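PDB 3QWT: putative GH105 family protein from Salmonella enterica subsp. enterica serovar Paratyphi A, which is of unknown function but, as a possible GH105 member with an alpha/alpha toroid, probably releases unsaturated galacturonyl residues from oligosaccharides, as GH105 enzymes do. Local coordinates for residues P132-W137 with G182-R187. Numbering follows the deposited sequence.
Sequences PWLETW and GKLLNR
Arg187 reaches from just beyond the end of helix 170-184 to Glu135 on helix 131-143, and a salt bridge joins the two. Its CB already points at the opposite helix. With CG anti to the carbonyl carbon (chi1 -64°) and the chain fully extended from there to NE, the guanidinium is carried to the carboxylate. Contact begins at CZ, 3.7 Å from Glu135 OE2. At the tip NH2 takes the ion pair, 2.7 Å from Glu135 OE2, while NH1 lies 4.0 Å from Glu135 CG and hydrogen-bonds to Tyr190 OH. The two side chains cross at about a right angle, and the carboxylate and guanidinium planes are turned 34° apart. OE2, which approaches obliquely, is the carboxylate oxygen in close contact; OE1 makes a long, weak ion pair with Arg378 of the second subunit. Leu185 CD1 sits 4.1 Å above the centre of one guanidinium face and also packs on Glu135 CG. Deeper in, Leu134 CD1 meets Leu184 CD2 at 4.4 Å, and both leucines lean on Tyr122 of helix 114-125. Asn186, with positive phi, is the C' residue of the Schellman motif that ends helix 170-184 and turns the chain into Arg187. One charge pair over a thin leucine layer thus ties the C-terminal turn of helix 170-184 to helix 131-143; at this partly exposed site solvent probably weakens the pair, while Glu139, which Arg187 also touches, may help to balance its charge.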
ATOM      1  N   PRO A 132      19.840  25.575  -2.739  1.00 23.05           N
ATOM      2  CA  PRO A 132      20.971  25.501  -1.796  1.00 22.68           C
ATOM      3  C   PRO A 132      20.787  26.424  -0.586  1.00 26.21           C
ATOM      4  O   PRO A 132      21.243  26.066   0.494  1.00 26.79           O
ATOM      5  CB  PRO A 132      22.183  25.955  -2.625  1.00 15.70           C
ATOM      6  CG  PRO A 132      21.705  25.984  -4.069  1.00 21.74           C
ATOM      7  CD  PRO A 132      20.217  26.179  -4.029  1.00 22.23           C
ATOM      8  N   TRP A 133      20.154  27.582  -0.763  1.00 25.24           N
ATOM      9  CA  TRP A 133      19.822  28.423   0.388  1.00 34.35           C
ATOM     10  C   TRP A 133      19.014  27.641   1.409  1.00 29.12           C
ATOM     11  O   TRP A 133      19.389  27.559   2.579  1.00 24.22           O
ATOM     12  CB  TRP A 133      19.048  29.681  -0.028  1.00 33.60           C
ATOM     13  CG  TRP A 133      19.917  30.642  -0.728  1.00 39.25           C
ATOM     14  CD1 TRP A 133      20.060  30.792  -2.078  1.00 36.85           C
ATOM     15  CD2 TRP A 133      20.818  31.567  -0.124  1.00 32.75           C
ATOM     16  NE1 TRP A 133      20.982  31.761  -2.344  1.00 34.56           N
ATOM     17  CE2 TRP A 133      21.470  32.252  -1.165  1.00 31.33           C
ATOM     18  CE3 TRP A 133      21.129  31.885   1.197  1.00 30.70           C
ATOM     19  CZ2 TRP A 133      22.413  33.251  -0.932  1.00 37.06           C
ATOM     20  CZ3 TRP A 133      22.080  32.879   1.432  1.00 36.04           C
ATOM     21  CH2 TRP A 133      22.706  33.547   0.375  1.00 35.81           C
ATOM     22  N   LEU A 134      17.912  27.062   0.939  1.00 26.83           N
ATOM     23  CA  LEU A 134      16.973  26.339   1.794  1.00 31.56           C
ATOM     24  C   LEU A 134      17.605  25.108   2.425  1.00 27.80           C
ATOM     25  O   LEU A 134      17.463  24.892   3.632  1.00 30.75           O
ATOM     26  CB  LEU A 134      15.727  25.937   1.008  1.00 30.77           C
ATOM     27  CG  LEU A 134      14.924  27.076   0.389  1.00 33.18           C
ATOM     28  CD1 LEU A 134      13.921  26.498  -0.582  1.00 39.87           C
ATOM     29  CD2 LEU A 134      14.220  27.901   1.452  1.00 31.43           C
ATOM     30  N   GLU A 135      18.315  24.315   1.619  1.00 20.82           N
ATOM     31  CA  GLU A 135      18.986  23.130   2.150  1.00 31.53           C
ATOM     32  C   GLU A 135      20.050  23.510   3.165  1.00 29.42           C
ATOM     33  O   GLU A 135      20.160  22.906   4.222  1.00 31.16           O
ATOM     34  CB  GLU A 135      19.635  22.282   1.039  1.00 25.93           C
ATOM     35  CG  GLU A 135      18.653  21.670   0.083  1.00 31.87           C
ATOM     36  CD  GLU A 135      19.305  20.694  -0.873  1.00 43.54           C
ATOM     37  OE1 GLU A 135      20.505  20.875  -1.185  1.00 43.24           O
ATOM     38  OE2 GLU A 135      18.617  19.744  -1.306  1.00 52.32           O
ATOM     39  N   THR A 136      20.858  24.502   2.829  1.00 30.21           N
ATOM     40  CA  THR A 136      21.965  24.822   3.706  1.00 30.88           C
ATOM     41  C   THR A 136      21.489  25.279   5.087  1.00 26.61           C
ATOM     42  O   THR A 136      21.977  24.780   6.106  1.00 26.15           O
ATOM     43  CB  THR A 136      22.885  25.835   3.090  1.00 33.72           C
ATOM     44  OG1 THR A 136      23.285  25.364   1.791  1.00 35.88           O
ATOM     45  CG2 THR A 136      24.103  26.007   3.975  1.00 36.25           C
ATOM     46  N   TRP A 137      20.506  26.177   5.113  1.00 22.99           N
ATOM     47  CA  TRP A 137      20.046  26.765   6.371  1.00 30.15           C
ATOM     48  C   TRP A 137      19.205  25.796   7.203  1.00 32.04           C
ATOM     49  O   TRP A 137      19.313  25.765   8.430  1.00 32.06           O
ATOM     50  CB  TRP A 137      19.276  28.071   6.113  1.00 28.11           C
ATOM     51  CG  TRP A 137      20.158  29.293   5.827  1.00 27.09           C
ATOM     52  CD1 TRP A 137      20.896  29.527   4.707  1.00 20.73           C
ATOM     53  CD2 TRP A 137      20.332  30.437   6.664  1.00 27.16           C
ATOM     54  NE1 TRP A 137      21.519  30.745   4.794  1.00 27.17           N
ATOM     55  CE2 TRP A 137      21.200  31.319   5.995  1.00 26.84           C
ATOM     56  CE3 TRP A 137      19.834  30.807   7.923  1.00 32.00           C
ATOM     57  CZ2 TRP A 137      21.591  32.534   6.534  1.00 31.30           C
ATOM     58  CZ3 TRP A 137      20.229  32.023   8.463  1.00 30.80           C
ATOM     59  CH2 TRP A 137      21.098  32.870   7.770  1.00 34.69           C
ATOM     60  N   GLY A 182      10.684  21.307   5.605  1.00 27.87           N
ATOM     61  CA  GLY A 182      10.616  19.865   5.756  1.00 27.95           C
ATOM     62  C   GLY A 182       9.499  19.287   4.903  1.00 33.64           C
ATOM     63  O   GLY A 182       9.690  18.322   4.161  1.00 30.13           O
ATOM     64  N   LYS A 183       8.321  19.887   5.008  1.00 32.41           N
ATOM     65  CA  LYS A 183       7.224  19.518   4.140  1.00 30.72           C
ATOM     66  C   LYS A 183       7.608  19.734   2.669  1.00 33.46           C
ATOM     67  O   LYS A 183       7.498  18.823   1.849  1.00 33.58           O
ATOM     68  CB  LYS A 183       5.991  20.322   4.513  1.00 28.66           C
ATOM     69  CG  LYS A 183       5.368  19.896   5.839  1.00 30.97           C
ATOM     70  CD  LYS A 183       4.880  18.432   5.737  1.00 30.07           C
ATOM     71  CE  LYS A 183       4.293  17.907   7.035  1.00 28.77           C
ATOM     72  NZ  LYS A 183       3.613  16.596   6.772  1.00 33.48           N
ATOM     73  N   LEU A 184       8.101  20.926   2.355  1.00 33.16           N
ATOM     74  CA  LEU A 184       8.455  21.291   0.981  1.00 33.98           C
ATOM     75  C   LEU A 184       9.451  20.336   0.314  1.00 35.31           C
ATOM     76  O   LEU A 184       9.214  19.859  -0.793  1.00 32.49           O
ATOM     77  CB  LEU A 184       8.990  22.728   0.933  1.00 33.62           C
ATOM     78  CG  LEU A 184       9.445  23.227  -0.446  1.00 37.70           C
ATOM     79  CD1 LEU A 184       8.323  23.106  -1.457  1.00 38.28           C
ATOM     80  CD2 LEU A 184       9.952  24.676  -0.387  1.00 34.35           C
ATOM     81  N   LEU A 185      10.567  20.061   0.980  1.00 33.50           N
ATOM     82  CA  LEU A 185      11.589  19.194   0.401  1.00 26.22           C
ATOM     83  C   LEU A 185      11.349  17.714   0.705  1.00 25.68           C
ATOM     84  O   LEU A 185      12.230  16.891   0.501  1.00 26.51           O
ATOM     85  CB  LEU A 185      12.988  19.607   0.895  1.00 27.36           C
ATOM     86  CG  LEU A 185      13.378  21.075   0.724  1.00 27.56           C
ATOM     87  CD1 LEU A 185      14.774  21.268   1.202  1.00 22.58           C
ATOM     88  CD2 LEU A 185      13.229  21.539  -0.719  1.00 37.51           C
ATOM     89  N   ASN A 186      10.162  17.379   1.200  1.00 24.09           N
ATOM     90  CA  ASN A 186       9.881  16.006   1.644  1.00 32.40           C
ATOM     91  C   ASN A 186      10.981  15.442   2.536  1.00 30.54           C
ATOM     92  O   ASN A 186      11.556  14.393   2.236  1.00 33.21           O
ATOM     93  CB  ASN A 186       9.665  15.055   0.455  1.00 41.95           C
ATOM     94  CG  ASN A 186       8.458  15.433  -0.383  1.00 59.47           C
ATOM     95  OD1 ASN A 186       7.354  15.624   0.135  1.00 64.37           O
ATOM     96  ND2 ASN A 186       8.665  15.552  -1.691  1.00 67.64           N
ATOM     97  N   ARG A 187      11.282  16.152   3.618  1.00 25.33           N
ATOM     98  CA  ARG A 187      12.246  15.673   4.590  1.00 29.77           C
ATOM     99  C   ARG A 187      11.563  15.592   5.948  1.00 26.57           C
ATOM    100  O   ARG A 187      11.634  16.525   6.752  1.00 28.07           O
ATOM    101  CB  ARG A 187      13.481  16.574   4.601  1.00 40.69           C
ATOM    102  CG  ARG A 187      14.232  16.542   3.264  1.00 48.73           C
ATOM    103  CD  ARG A 187      15.477  17.430   3.253  1.00 53.80           C
ATOM    104  NE  ARG A 187      16.170  17.388   1.959  1.00 49.53           N
ATOM    105  CZ  ARG A 187      17.334  17.980   1.708  1.00 42.15           C
ATOM    106  NH1 ARG A 187      17.966  18.682   2.658  1.00 26.81           N
ATOM    107  NH2 ARG A 187      17.870  17.874   0.501  1.00 51.45           N
TER